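Local coordinates for uncharacterized protein (Bacteroides uniformis, PDB 4JPQ) that is of unknown function but probably binds carbohydrate through a family 9 carbohydrate-binding fold, at residues A[38-41]-A[47-50]; A[60-65]-A[172-177]; A[133-138]-A[163-168]. All coordinates share one frame; numbering follows the deposited sequence.

Contact 1 (A[38-41]-A[47-50])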
# COMPACT_ATOMS: atom_id res chain seq x y z
N ASP A 38 10.76 1.84 7.08
CA ASP A 38 11.59 1.17 8.08
C ASP A 38 11.40 1.63 9.53
O ASP A 38 12.34 1.53 10.34
CB ASP A 38 13.08 1.33 7.65
CG ASP A 38 13.57 2.79 7.69
OD1 ASP A 38 12.71 3.72 7.66
OD2 ASP A 38 14.81 2.99 7.73
N VAL A 39 10.20 2.13 9.86
CA VAL A 39 9.93 2.57 11.22
C VAL A 39 9.39 1.36 12.00
O VAL A 39 8.32 0.85 11.68
CB VAL A 39 8.97 3.78 11.28
CG1 VAL A 39 8.83 4.29 12.73
CG2 VAL A 39 9.50 4.90 10.39
N VAL A 40 10.17 0.95 13.00
CA VAL A 40 9.85 -0.16 13.91
C VAL A 40 9.25 0.51 15.13
O VAL A 40 9.96 0.92 16.06
CB VAL A 40 11.14 -0.95 14.28
CG1 VAL A 40 10.83 -2.07 15.28
CG2 VAL A 40 11.79 -1.53 13.03
N ASN A 41 7.92 0.66 15.12
CA ASN A 41 7.20 1.35 16.20
C ASN A 41 7.06 0.59 17.51
O ASN A 41 6.88 1.22 18.54
CB ASN A 41 5.80 1.74 15.74
CG ASN A 41 5.81 2.73 14.59
OD1 ASN A 41 6.28 3.86 14.75
ND2 ASN A 41 5.26 2.33 13.44
N TYR A 47 11.88 -7.30 14.16
CA TYR A 47 12.33 -7.66 12.81
C TYR A 47 12.00 -6.55 11.81
O TYR A 47 10.84 -6.16 11.67
CB TYR A 47 11.75 -9.02 12.37
CG TYR A 47 12.15 -9.45 10.98
CD1 TYR A 47 13.49 -9.40 10.57
CD2 TYR A 47 11.21 -9.98 10.08
CE1 TYR A 47 13.86 -9.81 9.29
CE2 TYR A 47 11.57 -10.40 8.81
CZ TYR A 47 12.90 -10.31 8.42
OH TYR A 47 13.29 -10.70 7.17
N LYS A 48 13.05 -5.99 11.20
CA LYS A 48 12.97 -4.94 10.18
C LYS A 48 13.50 -5.50 8.86
O LYS A 48 14.71 -5.39 8.58
CB LYS A 48 13.80 -3.71 10.61
CG LYS A 48 13.81 -2.53 9.62
CD LYS A 48 14.97 -1.57 9.85
CE LYS A 48 14.84 -0.83 11.17
NZ LYS A 48 15.91 0.20 11.32
N PRO A 49 12.63 -6.13 8.06
CA PRO A 49 13.07 -6.53 6.73
C PRO A 49 13.26 -5.27 5.90
O PRO A 49 12.59 -4.27 6.12
CB PRO A 49 11.91 -7.36 6.20
CG PRO A 49 10.72 -6.87 6.95
CD PRO A 49 11.25 -6.58 8.32
N GLU A 50 14.20 -5.32 4.96
CA GLU A 50 14.57 -4.16 4.15
C GLU A 50 13.46 -3.90 3.12
O GLU A 50 13.25 -4.71 2.22
CB GLU A 50 15.92 -4.43 3.50
CG GLU A 50 16.56 -3.25 2.81
CD GLU A 50 17.83 -3.64 2.08
OE1 GLU A 50 18.60 -4.48 2.62
OE2 GLU A 50 18.05 -3.11 0.98

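Contact 2 (A[60-65]-A[172-177]). With SO4 (sulfate ion), chain F.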
# COMPACT_ATOMS: atom_id res chain seq x y z
N ARG A 60 -5.33 11.01 -13.06
CA ARG A 60 -6.46 10.09 -12.89
C ARG A 60 -6.11 8.90 -11.98
O ARG A 60 -7.02 8.26 -11.47
CB ARG A 60 -6.92 9.53 -14.25
CG ARG A 60 -7.13 10.57 -15.37
CD ARG A 60 -7.59 9.93 -16.67
NE ARG A 60 -6.71 8.82 -17.09
CZ ARG A 60 -6.91 8.05 -18.16
NH1 ARG A 60 -7.93 8.27 -19.00
NH2 ARG A 60 -6.05 7.07 -18.42
N GLU A 61 -4.82 8.58 -11.79
CA GLU A 61 -4.40 7.37 -11.04
C GLU A 61 -3.17 7.56 -10.16
O GLU A 61 -2.29 8.33 -10.52
CB GLU A 61 -4.04 6.27 -12.06
CG GLU A 61 -5.18 5.82 -12.96
CD GLU A 61 -4.75 5.59 -14.38
OE1 GLU A 61 -4.35 6.57 -15.05
OE2 GLU A 61 -4.81 4.43 -14.80
N ILE A 62 -3.13 6.83 -9.05
CA ILE A 62 -1.98 6.81 -8.14
C ILE A 62 -1.19 5.55 -8.50
O ILE A 62 -1.78 4.47 -8.60
CB ILE A 62 -2.38 6.69 -6.65
CG1 ILE A 62 -3.23 7.88 -6.24
CG2 ILE A 62 -1.13 6.61 -5.77
CD1 ILE A 62 -3.82 7.77 -4.85
N LEU A 63 0.13 5.71 -8.62
CA LEU A 63 1.05 4.66 -8.97
C LEU A 63 1.96 4.37 -7.78
O LEU A 63 2.69 5.26 -7.34
CB LEU A 63 1.92 5.12 -10.14
CG LEU A 63 1.20 5.63 -11.39
CD1 LEU A 63 2.23 5.99 -12.44
CD2 LEU A 63 0.23 4.60 -11.94
N LEU A 64 1.91 3.13 -7.27
CA LEU A 64 2.74 2.67 -6.15
C LEU A 64 3.63 1.52 -6.57
O LEU A 64 3.17 0.62 -7.26
CB LEU A 64 1.90 2.10 -5.02
CG LEU A 64 1.08 3.00 -4.15
CD1 LEU A 64 0.26 2.14 -3.20
CD2 LEU A 64 1.99 3.94 -3.38
N HIS A 65 4.88 1.53 -6.08
CA HIS A 65 5.86 0.51 -6.35
C HIS A 65 6.62 0.24 -5.06
O HIS A 65 7.25 1.15 -4.54
CB HIS A 65 6.80 0.97 -7.48
CG HIS A 65 7.84 -0.04 -7.86
ND1 HIS A 65 9.16 0.29 -8.10
CD2 HIS A 65 7.77 -1.38 -7.99
CE1 HIS A 65 9.84 -0.80 -8.38
NE2 HIS A 65 9.02 -1.82 -8.33
N GLY A 172 -12.39 13.61 -8.42
CA GLY A 172 -12.26 13.88 -9.85
C GLY A 172 -10.86 13.71 -10.40
O GLY A 172 -10.62 12.84 -11.24
N SER A 173 -9.94 14.55 -9.90
CA SER A 173 -8.56 14.60 -10.37
C SER A 173 -7.57 14.84 -9.22
O SER A 173 -7.80 15.69 -8.38
CB SER A 173 -8.40 15.71 -11.41
OG SER A 173 -7.05 15.81 -11.84
N LEU A 174 -6.44 14.15 -9.27
CA LEU A 174 -5.40 14.22 -8.24
C LEU A 174 -4.52 15.47 -8.29
O LEU A 174 -3.84 15.77 -7.31
CB LEU A 174 -4.49 12.98 -8.33
CG LEU A 174 -5.15 11.60 -8.27
CD1 LEU A 174 -4.15 10.51 -8.58
CD2 LEU A 174 -5.81 11.37 -6.91
N ASP A 175 -4.53 16.18 -9.43
CA ASP A 175 -3.71 17.38 -9.66
C ASP A 175 -3.80 18.41 -8.53
O ASP A 175 -4.88 18.96 -8.27
CB ASP A 175 -4.09 18.06 -10.99
CG ASP A 175 -3.64 17.26 -12.21
OD1 ASP A 175 -2.44 17.02 -12.34
OD2 ASP A 175 -4.49 16.89 -13.04
N GLY A 176 -2.68 18.61 -7.82
CA GLY A 176 -2.60 19.60 -6.75
C GLY A 176 -3.31 19.31 -5.44
O GLY A 176 -3.37 20.20 -4.59
N LYS A 177 -3.87 18.11 -5.25
CA LYS A 177 -4.55 17.76 -3.99
C LYS A 177 -3.54 17.41 -2.92
O LYS A 177 -2.39 17.08 -3.23
CB LYS A 177 -5.55 16.60 -4.13
CG LYS A 177 -6.79 16.98 -4.93
CD LYS A 177 -8.00 16.13 -4.55
CE LYS A 177 -9.25 16.47 -5.33
NZ LYS A 177 -9.55 17.92 -5.43
S SO4 F . -12.42 16.64 -7.31
O1 SO4 F . -12.43 16.65 -5.82
O2 SO4 F . -13.62 15.94 -7.80
O3 SO4 F . -12.43 18.02 -7.85
O4 SO4 F . -11.19 15.96 -7.79

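Contact 3 (A[133-138]-A[163-168])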
# COMPACT_ATOMS: atom_id res chain seq x y z
N GLY A 133 -11.57 -4.80 -9.34
CA GLY A 133 -11.23 -4.85 -10.76
C GLY A 133 -10.61 -3.57 -11.30
O GLY A 133 -9.86 -3.63 -12.26
N MSE A 134 -10.93 -2.42 -10.71
CA MSE A 134 -10.33 -1.14 -11.10
C MSE A 134 -8.85 -1.05 -10.75
O MSE A 134 -8.09 -0.43 -11.50
CB MSE A 134 -11.02 0.06 -10.42
CG MSE A 134 -12.38 0.40 -10.97
SE MSE A 134 -13.25 1.64 -9.69
CE MSE A 134 -15.05 1.41 -10.47
N VAL A 135 -8.44 -1.66 -9.64
CA VAL A 135 -7.04 -1.56 -9.18
C VAL A 135 -6.18 -2.59 -9.89
O VAL A 135 -6.30 -3.78 -9.63
CB VAL A 135 -6.90 -1.73 -7.65
CG1 VAL A 135 -5.43 -1.60 -7.24
CG2 VAL A 135 -7.76 -0.71 -6.91
N LYS A 136 -5.34 -2.11 -10.79
CA LYS A 136 -4.44 -2.96 -11.55
C LYS A 136 -3.27 -3.23 -10.63
O LYS A 136 -2.87 -2.36 -9.86
CB LYS A 136 -3.99 -2.31 -12.85
CG LYS A 136 -5.13 -2.00 -13.81
CD LYS A 136 -4.63 -1.08 -14.92
CE LYS A 136 -5.71 -0.79 -15.95
NZ LYS A 136 -5.16 -0.04 -17.11
N ARG A 137 -2.75 -4.45 -10.72
CA ARG A 137 -1.66 -4.92 -9.90
C ARG A 137 -0.66 -5.75 -10.69
O ARG A 137 -0.98 -6.26 -11.77
CB ARG A 137 -2.23 -5.85 -8.85
CG ARG A 137 -3.09 -5.17 -7.81
CD ARG A 137 -4.07 -6.16 -7.22
NE ARG A 137 -5.37 -6.23 -7.91
CZ ARG A 137 -6.32 -7.15 -7.68
NH1 ARG A 137 -6.13 -8.17 -6.84
NH2 ARG A 137 -7.46 -7.08 -8.34
N TRP A 138 0.53 -5.89 -10.10
CA TRP A 138 1.59 -6.75 -10.62
C TRP A 138 2.56 -7.07 -9.49
O TRP A 138 2.87 -6.19 -8.68
CB TRP A 138 2.35 -6.10 -11.79
CG TRP A 138 3.63 -6.85 -12.17
CD1 TRP A 138 3.74 -7.89 -13.05
CD2 TRP A 138 4.93 -6.65 -11.62
NE1 TRP A 138 5.04 -8.33 -13.11
CE2 TRP A 138 5.80 -7.60 -12.23
CE3 TRP A 138 5.46 -5.76 -10.68
CZ2 TRP A 138 7.18 -7.67 -11.94
CZ3 TRP A 138 6.86 -5.83 -10.37
CH2 TRP A 138 7.69 -6.79 -11.01
N VAL A 163 -8.62 6.96 -9.46
CA VAL A 163 -9.35 7.89 -8.61
C VAL A 163 -10.79 7.37 -8.29
O VAL A 163 -11.30 7.57 -7.19
CB VAL A 163 -9.30 9.30 -9.26
CG1 VAL A 163 -10.24 9.40 -10.47
CG2 VAL A 163 -9.61 10.36 -8.25
N SER A 164 -11.40 6.67 -9.25
CA SER A 164 -12.72 6.02 -9.08
C SER A 164 -12.73 4.91 -8.03
O SER A 164 -13.80 4.58 -7.52
CB SER A 164 -13.22 5.45 -10.41
OG SER A 164 -12.27 4.54 -10.96
N ALA A 165 -11.58 4.30 -7.72
CA ALA A 165 -11.49 3.27 -6.66
C ALA A 165 -11.74 3.81 -5.25
O ALA A 165 -11.92 3.02 -4.33
CB ALA A 165 -10.18 2.54 -6.69
N PHE A 166 -11.75 5.14 -5.06
CA PHE A 166 -12.18 5.72 -3.79
C PHE A 166 -13.72 5.66 -3.81
O PHE A 166 -14.41 6.68 -3.94
CB PHE A 166 -11.65 7.14 -3.63
CG PHE A 166 -10.15 7.23 -3.54
CD1 PHE A 166 -9.46 6.51 -2.57
CD2 PHE A 166 -9.43 8.09 -4.36
CE1 PHE A 166 -8.08 6.61 -2.46
CE2 PHE A 166 -8.05 8.21 -4.23
CZ PHE A 166 -7.37 7.46 -3.29
N PHE A 167 -14.22 4.44 -3.63
CA PHE A 167 -15.63 4.08 -3.84
C PHE A 167 -16.70 4.76 -3.01
O PHE A 167 -17.88 4.69 -3.37
CB PHE A 167 -15.82 2.55 -3.86
CG PHE A 167 -15.61 1.85 -2.54
CD1 PHE A 167 -14.35 1.44 -2.13
CD2 PHE A 167 -16.70 1.53 -1.74
CE1 PHE A 167 -14.16 0.78 -0.92
CE2 PHE A 167 -16.53 0.86 -0.53
CZ PHE A 167 -15.26 0.49 -0.12
N GLN A 168 -16.30 5.40 -1.90
CA GLN A 168 -17.19 6.19 -1.06
C GLN A 168 -17.07 7.71 -1.32
O GLN A 168 -17.61 8.50 -0.54
CB GLN A 168 -16.93 5.90 0.42
CG GLN A 168 -17.15 4.45 0.84
CD GLN A 168 -16.78 4.20 2.30
OE1 GLN A 168 -15.90 4.86 2.86
NE2 GLN A 168 -17.45 3.24 2.92

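Contact 1 (A[38-41]-A[47-50])
Lys48 reaches across to Val40 and Asp38, and its aliphatic chain makes nearly all of this small contact. The valine is met by two levels of that chain. Val40 CG2 lies 3.6 Å from Lys48 CE and 3.8 Å from Lys48 CB, so one methyl rests in the bend of the lysine. The torsions explain the bend. Lys48 CG stands anti to the backbone N (chi1 179°), which sends the chain outward, and the turn at chi3 (-67°) then folds CE back over the methyl. Val40 offers CG2 rather than CG1, and the two side chains meet obliquely.

Asp38 takes part through its CB and its backbone carbonyl. Its CB is 4.1 Å from Lys48 CD, and its O is 3.5 Å from Lys48 CE. Lys48 NZ lies a little farther on, 3.9 Å from Asp38 O. The carboxylate does not pair directly with the ammonium group, since Asp38 OD2 and Lys48 NZ are 4.7 Å apart. The opposite charges probably still attract each other weakly.

Neighbouring residues tie both segments to the fold. Pro49 CD lies over one face of the Tyr47 ring, 3.7 Å above its plane and over its centre. The same tyrosine meets His194 edge-to-face and bonds through OH to the amide of Ala71. On the other segment, Asn41 bonds through its amide group to Ser197 and Ile201, while Val40 packs on Leu196.

The contact is a surface one, and it pinches together the two ends of the irregular connection between strand 35-36 and strand 50-57. That loop joins two strands of what is probably the beta-sandwich of family 9 carbohydrate-binding modules.

Contact 2 (A[60-65]-A[172-177])
Leu174 CD1 is the atom through which this contact is made. It lies 3.5 Å from Glu61 O and 3.6 Å from Ile62 CG1, and it also approaches the carbonyl carbon of Arg60. The leucine thus presses one methyl against the start of strand 61-70. Its CG stands anti to the carbonyl carbon (chi1 -55°), and the branch carrying CD1 then extends to the strand. Ile62 and Leu174 cross at about a right angle. Ile62 is backed by Ile55 and Phe166, and Leu174 also touches His57.

The leucine begins a type II beta turn running to Lys177. The turn is closed by the backbone bond from Lys177 N to Leu174 O, 3.1 Å. Gly176 takes the third position with a positive phi of 73°, as is common for this turn. The turn leads directly into strand 178-186, so the contact joins the loop before that strand to another strand of the beta-rich fold of this family.

Farther out, the loop holds a sulfate, probably from the crystallisation liquor. Ser173 N gives O4 of the ion a fairly straight bond of 2.8 Å. Gly172 N bonds to the same O4 at 2.7 Å and weakly to O2. Lys177 bends at chi4 (-47°) to bring NZ within 3.2 Å of sulfate O1, a weak bond. With an alanine here, the sulfate would probably be left to the amides of Gly172 and Ser173, without the ammonium charge beside O1.

Around these groups, Asp175 makes a salt bridge with Lys11. The carboxylate of Glu61 hydrogen-bonds to Ser17 and Thr58, with Arg60 as a long ion partner.

Contact 3 (A[133-138]-A[163-168])
The backbones come nearest at Met134 and Ala165, whose CA atoms are 6.4 Å apart, where the weakly bonded helical turn around Met134 comes up to the 3-10 segment 163-165. The contact therefore joins two connections of the beta-rich family 9 fold: the junction of that helix with strand 136-139, and the turn that follows strand 152-162. The two strands are themselves antiparallel neighbours.

Met134 is a selenomethionine in this crystal and carries most of the contact. Its CG is anti to the carbonyl carbon (chi1 -74°), and the chain is extended beyond CG, which brings the selenium alongside Ser164. SE lies 3.3 Å from Ser164 OG and 3.7 Å from Ala165 N. The selenium thus meets both the hydroxyl and the backbone of the 3-10 segment. Pro162 gives the same side chain a further surface.

Val135 adds a second, purely apolar touch: its CG2 is 4.1 Å from Ala165 CB. Val135 also packs on Ile161, Leu113 and Ile115. Ala165 CB is also 4.4 Å from Met134 SE, and the small methyl therefore touches both residues.

Beyond Ala165 the chain makes an inverse gamma turn centred on Phe166, whose ring meets that of Tyr103.

Arg137 is tied back to Val135, two residues earlier, while its NH1 pairs with Asp80. Arg137 NE donates a nearly straight bond of 3.1 Å to Val135 O. That oxygen lies close to the guanidinium plane, at its edge, and the donor is tilted 32° from the carbonyl plane.

Contact 2 is buried, contact 3 partly buried, and contact 1 lies on the surface on the opposite side of the chain's centre from both. Contacts 2 and 3 are neighbours, with centres 12 Å apart. Contact 2 bears on strand 61-70 and contact 3 on strand 136-139, and both strands pair with strand 152-162. The two contacts meet where Arg60 O and Val163 N, 2.9 Å apart, probably share a hydrogen bond and where Ile62 packs on Phe166. Contact 1 touches neither. In it the aliphatic part of a lysine does the packing. Contact 2 combines an apolar inside with an anion bound by the same loop, whereas contact 3 sets selenium against a serine hydroxyl, with a valine–alanine touch beside it.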